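Local coordinates for leucyl-trna synthetase (Plasmodium falciparum, PDB 5FOD), which probably charges tRNA(Leu) with leucine at the expense of ATP, and is represented here by its editing domain, which in this family deacylates wrongly charged tRNA, at residues Leu10-Val15 against Gly120-Asn125; Tyr159-Ala162 against Ile166-Leu169. The protein carries 1 engineered substitution. All coordinates share one frame; numbering follows the deposited sequence.

Contact 1. Residues Leu10-Val15 against Gly120-Asn125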
ATOM      1  N   LEU A  10      -0.884  -0.359   9.147  1.00 20.39           N
ATOM      2  CA  LEU A  10      -0.695   0.335   7.900  1.00 22.70           C
ATOM      3  C   LEU A  10       0.749   0.779   7.818  1.00 24.45           C
ATOM      4  O   LEU A  10       1.300   1.304   8.804  1.00 28.10           O
ATOM      5  CB  LEU A  10      -1.643   1.532   7.782  1.00 24.92           C
ATOM      6  CG  LEU A  10      -3.122   1.144   7.900  1.00 24.56           C
ATOM      7  CD1 LEU A  10      -3.906   2.413   7.545  1.00 26.75           C
ATOM      8  CD2 LEU A  10      -3.575  -0.052   7.020  1.00 23.70           C
ATOM      9  N   ILE A  11       1.360   0.606   6.661  1.00 23.82           N
ATOM     10  CA  ILE A  11       2.752   1.019   6.484  1.00 24.26           C
ATOM     11  C   ILE A  11       2.762   2.102   5.472  1.00 21.05           C
ATOM     12  O   ILE A  11       2.115   1.988   4.454  1.00 17.73           O
ATOM     13  CB  ILE A  11       3.684  -0.130   6.099  1.00 26.42           C
ATOM     14  CG1 ILE A  11       3.666  -1.203   7.190  1.00 28.46           C
ATOM     15  CG2 ILE A  11       5.126   0.398   6.069  1.00 27.95           C
ATOM     16  CD1 ILE A  11       4.240  -2.523   6.766  1.00 29.92           C
ATOM     17  N   LYS A  12       3.464   3.208   5.798  1.00 21.60           N
ATOM     18  CA  LYS A  12       3.663   4.289   4.836  1.00 22.24           C
ATOM     19  C   LYS A  12       4.564   3.856   3.689  1.00 19.88           C
ATOM     20  O   LYS A  12       5.791   3.674   3.819  1.00 22.74           O
ATOM     21  CB  LYS A  12       4.180   5.573   5.524  1.00 21.57           C
ATOM     22  CG  LYS A  12       3.192   6.134   6.540  1.00 23.60           C
ATOM     23  CD  LYS A  12       3.811   7.305   7.287  1.00 24.04           C
ATOM     24  CE  LYS A  12       2.868   7.834   8.319  1.00 25.61           C
ATOM     25  NZ  LYS A  12       3.570   8.900   9.068  1.00 28.65           N
ATOM     26  N   ILE A  13       3.978   3.737   2.515  1.00 20.78           N
ATOM     27  CA  ILE A  13       4.731   3.416   1.316  1.00 18.96           C
ATOM     28  C   ILE A  13       4.870   4.630   0.473  1.00 21.84           C
ATOM     29  O   ILE A  13       3.919   5.065  -0.233  1.00 20.44           O
ATOM     30  CB  ILE A  13       4.081   2.246   0.531  1.00 18.96           C
ATOM     31  CG1 ILE A  13       3.919   1.004   1.419  1.00 23.09           C
ATOM     32  CG2 ILE A  13       4.924   1.863  -0.639  1.00 20.32           C
ATOM     33  CD1 ILE A  13       3.196  -0.184   0.744  1.00 24.21           C
ATOM     34  N   PHE A  14       6.064   5.215   0.531  1.00 22.22           N
ATOM     35  CA  PHE A  14       6.360   6.499  -0.134  1.00 21.48           C
ATOM     36  C   PHE A  14       6.629   6.264  -1.601  1.00 22.80           C
ATOM     37  O   PHE A  14       7.285   5.290  -1.957  1.00 21.11           O
ATOM     38  CB  PHE A  14       7.629   7.153   0.460  1.00 23.61           C
ATOM     39  CG  PHE A  14       7.488   7.557   1.889  1.00 23.13           C
ATOM     40  CD1 PHE A  14       7.036   8.798   2.204  1.00 26.06           C
ATOM     41  CD2 PHE A  14       7.808   6.696   2.892  1.00 25.54           C
ATOM     42  CE1 PHE A  14       6.848   9.170   3.525  1.00 24.98           C
ATOM     43  CE2 PHE A  14       7.617   7.033   4.219  1.00 28.19           C
ATOM     44  CZ  PHE A  14       7.135   8.278   4.540  1.00 26.27           C
ATOM     45  N   VAL A  15       6.194   7.198  -2.445  1.00 23.41           N
ATOM     46  CA  VAL A  15       6.499   7.191  -3.880  1.00 25.48           C
ATOM     47  C   VAL A  15       7.901   7.794  -4.064  1.00 27.01           C
ATOM     48  O   VAL A  15       8.186   8.832  -3.509  1.00 24.30           O
ATOM     49  CB  VAL A  15       5.466   8.043  -4.656  1.00 27.53           C
ATOM     50  CG1 VAL A  15       5.856   8.280  -6.115  1.00 28.46           C
ATOM     51  CG2 VAL A  15       4.102   7.373  -4.610  1.00 30.06           C
ATOM     52  N   GLY A 120      -3.889  13.941   4.551  1.00 23.01           N
ATOM     53  CA  GLY A 120      -3.955  13.409   5.912  1.00 22.50           C
ATOM     54  C   GLY A 120      -2.735  13.809   6.725  1.00 24.03           C
ATOM     55  O   GLY A 120      -1.782  14.452   6.232  1.00 23.63           O
ATOM     56  N   PHE A 121      -2.789  13.400   7.969  1.00 27.57           N
ATOM     57  CA  PHE A 121      -1.829  13.728   9.013  1.00 30.16           C
ATOM     58  C   PHE A 121      -0.820  12.622   9.124  1.00 30.87           C
ATOM     59  O   PHE A 121      -1.091  11.461   8.801  1.00 28.74           O
ATOM     60  CB  PHE A 121      -2.541  13.830  10.363  1.00 31.65           C
ATOM     61  CG  PHE A 121      -3.669  14.818  10.367  1.00 34.45           C
ATOM     62  CD1 PHE A 121      -3.404  16.175  10.177  1.00 36.51           C
ATOM     63  CD2 PHE A 121      -4.981  14.400  10.526  1.00 39.29           C
ATOM     64  CE1 PHE A 121      -4.435  17.089  10.158  1.00 38.54           C
ATOM     65  CE2 PHE A 121      -6.029  15.314  10.520  1.00 40.57           C
ATOM     66  CZ  PHE A 121      -5.746  16.659  10.346  1.00 39.90           C
ATOM     67  N   ASP A 122       0.343  13.010   9.600  1.00 29.94           N
ATOM     68  CA  ASP A 122       1.455  12.122   9.811  1.00 34.27           C
ATOM     69  C   ASP A 122       1.304  11.318  11.080  1.00 31.67           C
ATOM     70  O   ASP A 122       1.880  10.275  11.203  1.00 29.96           O
ATOM     71  CB  ASP A 122       2.728  12.961   9.883  1.00 38.22           C
ATOM     72  CG  ASP A 122       3.968  12.159   9.639  1.00 41.21           C
ATOM     73  OD1 ASP A 122       4.162  11.621   8.501  1.00 43.91           O
ATOM     74  OD2 ASP A 122       4.752  12.077  10.610  1.00 42.74           O
ATOM     75  N   LYS A 123       0.503  11.827  12.005  1.00 37.39           N
ATOM     76  CA  LYS A 123       0.311  11.269  13.323  1.00 41.39           C
ATOM     77  C   LYS A 123      -1.192  11.238  13.552  1.00 45.90           C
ATOM     78  O   LYS A 123      -1.860  12.213  13.236  1.00 44.80           O
ATOM     79  CB  LYS A 123       0.998  12.215  14.310  1.00 44.32           C
ATOM     80  CG  LYS A 123       1.436  11.610  15.614  1.00 46.41           C
ATOM     81  CD  LYS A 123       2.673  12.301  16.174  1.00 45.15           C
ATOM     82  CE  LYS A 123       2.468  13.790  16.309  1.00 48.66           C
ATOM     83  NZ  LYS A 123       3.598  14.373  17.047  1.00 49.01           N
ATOM     84  N   GLN A 124      -1.711  10.098  14.017  1.00 45.35           N
ATOM     85  CA  GLN A 124      -3.133   9.893  14.312  1.00 49.27           C
ATOM     86  C   GLN A 124      -3.556  10.224  15.750  1.00 53.99           C
ATOM     87  O   GLN A 124      -2.723  10.633  16.560  1.00 61.99           O
ATOM     88  CB  GLN A 124      -3.531   8.441  13.961  1.00 50.85           C
ATOM     89  CG  GLN A 124      -3.047   7.362  14.928  1.00 49.58           C
ATOM     90  CD  GLN A 124      -3.729   6.029  14.715  1.00 54.17           C
ATOM     91  OE1 GLN A 124      -3.066   5.035  14.436  1.00 53.22           O
ATOM     92  NE2 GLN A 124      -5.053   5.997  14.851  1.00 61.73           N
ATOM     93  N   ASN A 125      -4.862  10.053  16.030  1.00 58.41           N
ATOM     94  CA  ASN A 125      -5.502  10.278  17.376  1.00 59.70           C
ATOM     95  C   ASN A 125      -4.841   9.548  18.534  1.00 65.98           C
ATOM     96  O   ASN A 125      -4.526  10.163  19.556  1.00 67.28           O
ATOM     97  CB  ASN A 125      -6.980   9.837  17.365  1.00 54.61           C
ATOM     98  CG  ASN A 125      -7.876  10.783  16.599  1.00 54.88           C
ATOM     99  OD1 ASN A 125      -7.444  11.852  16.164  1.00 59.64           O
ATOM    100  ND2 ASN A 125      -9.142  10.391  16.419  1.00 54.56           N
TER
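The ammonium group of Lys12 reaches from strand 7-15 to Asp122 in the loop that follows strand 114-120, and this single pair of residues carries the whole contact. Gly120 ends that strand and the loop follows, with the carbonyl oxygen of Phe121 hydrogen-bonded to the hydroxyl of Tyr151 just ahead of the residue that makes the contact. Asp122 then meets the lysine twice. Its CG lies anti to its own backbone N (chi1 -161°), which brings the carboxylate round beside the carbonyl carbon, and OD1 and the main-chain O converge on one amine. Lys12 NZ forms a salt bridge to Asp122 OD1 at 2.8 Å, although as a hydrogen bond it is weak. The bond from Lys12 NZ to Asp122 O, at 3.1 Å, lies in the carbonyl plane on a lone pair, with a C=O...N angle of 126°. Beyond CG the lysine is fully extended, and it crosses the aspartate at about a right angle. A third acceptor, Leu335 O, also binds NZ, while Asn149 ND2 donates to OD1, so the charged pair is gripped from both ends. In the central sheet of this editing domain the side chain of Lys12 packs on Ile90 of strand 88-95 and Phe338 of strand 337-341, both paired with strand 7-15, and its amine links strand 7-15 to the loop leaving strand 114-120, across the two strands, 88-95 and 149-153, that lie between them in the sheet.

Contact 2. Residues Tyr159-Ala162 against Ile166-Leu169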
ATOM      1  N   TYR A 159     -13.586   6.387   5.672  1.00 32.01           N
ATOM      2  CA  TYR A 159     -14.324   6.772   6.901  1.00 30.34           C
ATOM      3  C   TYR A 159     -13.688   6.205   8.127  1.00 31.07           C
ATOM      4  O   TYR A 159     -13.539   6.900   9.102  1.00 31.98           O
ATOM      5  CB  TYR A 159     -15.785   6.364   6.800  1.00 31.77           C
ATOM      6  CG  TYR A 159     -16.582   7.170   5.820  1.00 31.32           C
ATOM      7  CD1 TYR A 159     -16.439   8.530   5.753  1.00 32.71           C
ATOM      8  CD2 TYR A 159     -17.534   6.577   4.991  1.00 38.34           C
ATOM      9  CE1 TYR A 159     -17.177   9.291   4.887  1.00 33.90           C
ATOM     10  CE2 TYR A 159     -18.292   7.347   4.110  1.00 37.51           C
ATOM     11  CZ  TYR A 159     -18.092   8.715   4.076  1.00 37.17           C
ATOM     12  OH  TYR A 159     -18.786   9.557   3.248  1.00 36.03           O
ATOM     13  N   ASN A 160     -13.218   4.978   8.052  1.00 32.14           N
ATOM     14  CA  ASN A 160     -12.393   4.423   9.117  1.00 33.51           C
ATOM     15  C   ASN A 160     -11.113   5.227   9.365  1.00 30.58           C
ATOM     16  O   ASN A 160     -10.667   5.329  10.493  1.00 28.21           O
ATOM     17  CB  ASN A 160     -12.050   2.960   8.784  1.00 35.15           C
ATOM     18  CG  ASN A 160     -13.294   2.099   8.641  1.00 38.80           C
ATOM     19  OD1 ASN A 160     -13.705   1.706   7.541  1.00 41.83           O
ATOM     20  ND2 ASN A 160     -13.936   1.883   9.748  1.00 36.18           N
ATOM     21  N   LEU A 161     -10.490   5.744   8.285  1.00 29.51           N
ATOM     22  CA  LEU A 161      -9.293   6.560   8.468  1.00 28.25           C
ATOM     23  C   LEU A 161      -9.648   7.902   9.166  1.00 27.64           C
ATOM     24  O   LEU A 161      -8.958   8.292  10.078  1.00 28.37           O
ATOM     25  CB  LEU A 161      -8.560   6.821   7.177  1.00 28.60           C
ATOM     26  CG  LEU A 161      -7.857   5.628   6.526  1.00 26.45           C
ATOM     27  CD1 LEU A 161      -7.379   6.107   5.178  1.00 29.10           C
ATOM     28  CD2 LEU A 161      -6.720   5.086   7.373  1.00 26.77           C
ATOM     29  N   ALA A 162     -10.727   8.552   8.737  1.00 28.45           N
ATOM     30  CA  ALA A 162     -11.232   9.773   9.400  1.00 33.04           C
ATOM     31  C   ALA A 162     -11.506   9.509  10.861  1.00 35.65           C
ATOM     32  O   ALA A 162     -10.965  10.175  11.736  1.00 32.04           O
ATOM     33  CB  ALA A 162     -12.482  10.271   8.730  1.00 32.53           C
ATOM     34  N   ILE A 166      -6.500   9.833  11.067  1.00 33.76           N
ATOM     35  CA  ILE A 166      -5.456   9.808  10.044  1.00 29.95           C
ATOM     36  C   ILE A 166      -5.794  10.787   8.921  1.00 26.09           C
ATOM     37  O   ILE A 166      -4.884  11.353   8.360  1.00 26.70           O
ATOM     38  CB  ILE A 166      -5.268   8.385   9.464  1.00 29.71           C
ATOM     39  CG1 ILE A 166      -4.723   7.453  10.538  1.00 32.10           C
ATOM     40  CG2 ILE A 166      -4.347   8.419   8.252  1.00 30.82           C
ATOM     41  CD1 ILE A 166      -5.056   5.988  10.291  1.00 31.80           C
ATOM     42  N   ILE A 167      -7.065  10.937   8.556  1.00 23.96           N
ATOM     43  CA  ILE A 167      -7.493  11.993   7.639  1.00 26.58           C
ATOM     44  C   ILE A 167      -8.587  12.870   8.297  1.00 28.39           C
ATOM     45  O   ILE A 167      -9.245  12.416   9.214  1.00 28.04           O
ATOM     46  CB  ILE A 167      -7.963  11.419   6.284  1.00 27.43           C
ATOM     47  CG1 ILE A 167      -9.327  10.731   6.393  1.00 27.84           C
ATOM     48  CG2 ILE A 167      -6.910  10.437   5.734  1.00 27.81           C
ATOM     49  CD1 ILE A 167      -9.818  10.174   5.087  1.00 27.38           C
ATOM     50  N   PRO A 168      -8.756  14.128   7.851  1.00 29.81           N
ATOM     51  CA  PRO A 168      -9.850  14.963   8.366  1.00 31.85           C
ATOM     52  C   PRO A 168     -11.108  14.820   7.510  1.00 32.81           C
ATOM     53  O   PRO A 168     -11.085  14.205   6.438  1.00 31.91           O
ATOM     54  CB  PRO A 168      -9.272  16.377   8.208  1.00 32.92           C
ATOM     55  CG  PRO A 168      -8.489  16.271   6.918  1.00 32.97           C
ATOM     56  CD  PRO A 168      -7.847  14.901   6.998  1.00 30.50           C
ATOM     57  N   LEU A 169     -12.199  15.405   7.976  1.00 32.81           N
ATOM     58  CA  LEU A 169     -13.426  15.527   7.207  1.00 32.64           C
ATOM     59  C   LEU A 169     -13.541  17.010   6.803  1.00 33.94           C
ATOM     60  O   LEU A 169     -13.117  17.877   7.584  1.00 35.37           O
ATOM     61  CB  LEU A 169     -14.644  15.097   8.078  1.00 33.44           C
ATOM     62  CG  LEU A 169     -14.697  13.703   8.718  1.00 33.32           C
ATOM     63  CD1 LEU A 169     -15.713  13.598   9.844  1.00 36.04           C
ATOM     64  CD2 LEU A 169     -15.038  12.637   7.696  1.00 36.39           C
TER
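Leu161, on the helix 158-163, and Ile166, just past its end, are joined through both backbone and side chains. Ile166 N donates to Leu161 O at 3.1 Å with an N-H...O angle of 153°, the donor tilted from the carbonyl plane. The donor is five residues beyond the acceptor, one more than in an alpha-helix, so the bond closes a pi-turn where the helix gives way to the loop. The bond from CA to CB of Leu161 points toward 166-169. CB lies against the second residue of that segment, 4.1 Å from Ile167 CG1 and equally close to the CD1 of that isoleucine. CG, anti to the carbonyl carbon (chi1 -69°), turns off from Ile167, and CD2 reaches Ile166. There Leu161 CD2 presses on Ile166 CD1 at 3.5 Å, tighter than ordinary van der Waals contact, and also lies close to Ile166 CB and CG2; the two chains cross obliquely. The next helical residue continues the interface. Ala162 CA points its hydrogen almost straight at Ile167 O, with a C...O distance of 3.3 Å and an angle of 168° at the hydrogen, and Ile167 CG1 rests 3.5 Å from Ala162 N. Ala162 CB touches Ile167 CG1 at 4.0 Å and receives Leu169 CD2 at 3.6 Å. The result is a helix end over which the departing loop folds back with its aliphatic side chains. Strand 149-153 packs against this unit through Tyr151 and Cys153, strand 337-341 through Phe338 and Tyr340, and Leu169 begins the short strand 169-170, which runs parallel to strand 137-138.

From the N terminus, strand 7-15 opens contact 1, which closes with 120-125, 104 residues after 10-15 ends; the chain between takes in helices 18-35, 71-77 and 80-86 and strands 88-95, 106-109 and most of 114-120. Contact 2 follows later and closes a turn of just three residues, so the two stand in series, neither nested nor crossed. The centres of contacts 1 and 2 nevertheless lie about 12 Å apart. Phe121 N lies 3.0 Å from Ile166 O, a probable hydrogen bond that couples the two loops, and Leu10 CD1 packs on Leu161 CD2 at 3.9 Å. Helix 158-163 and its exit are thereby tied to the central sheet.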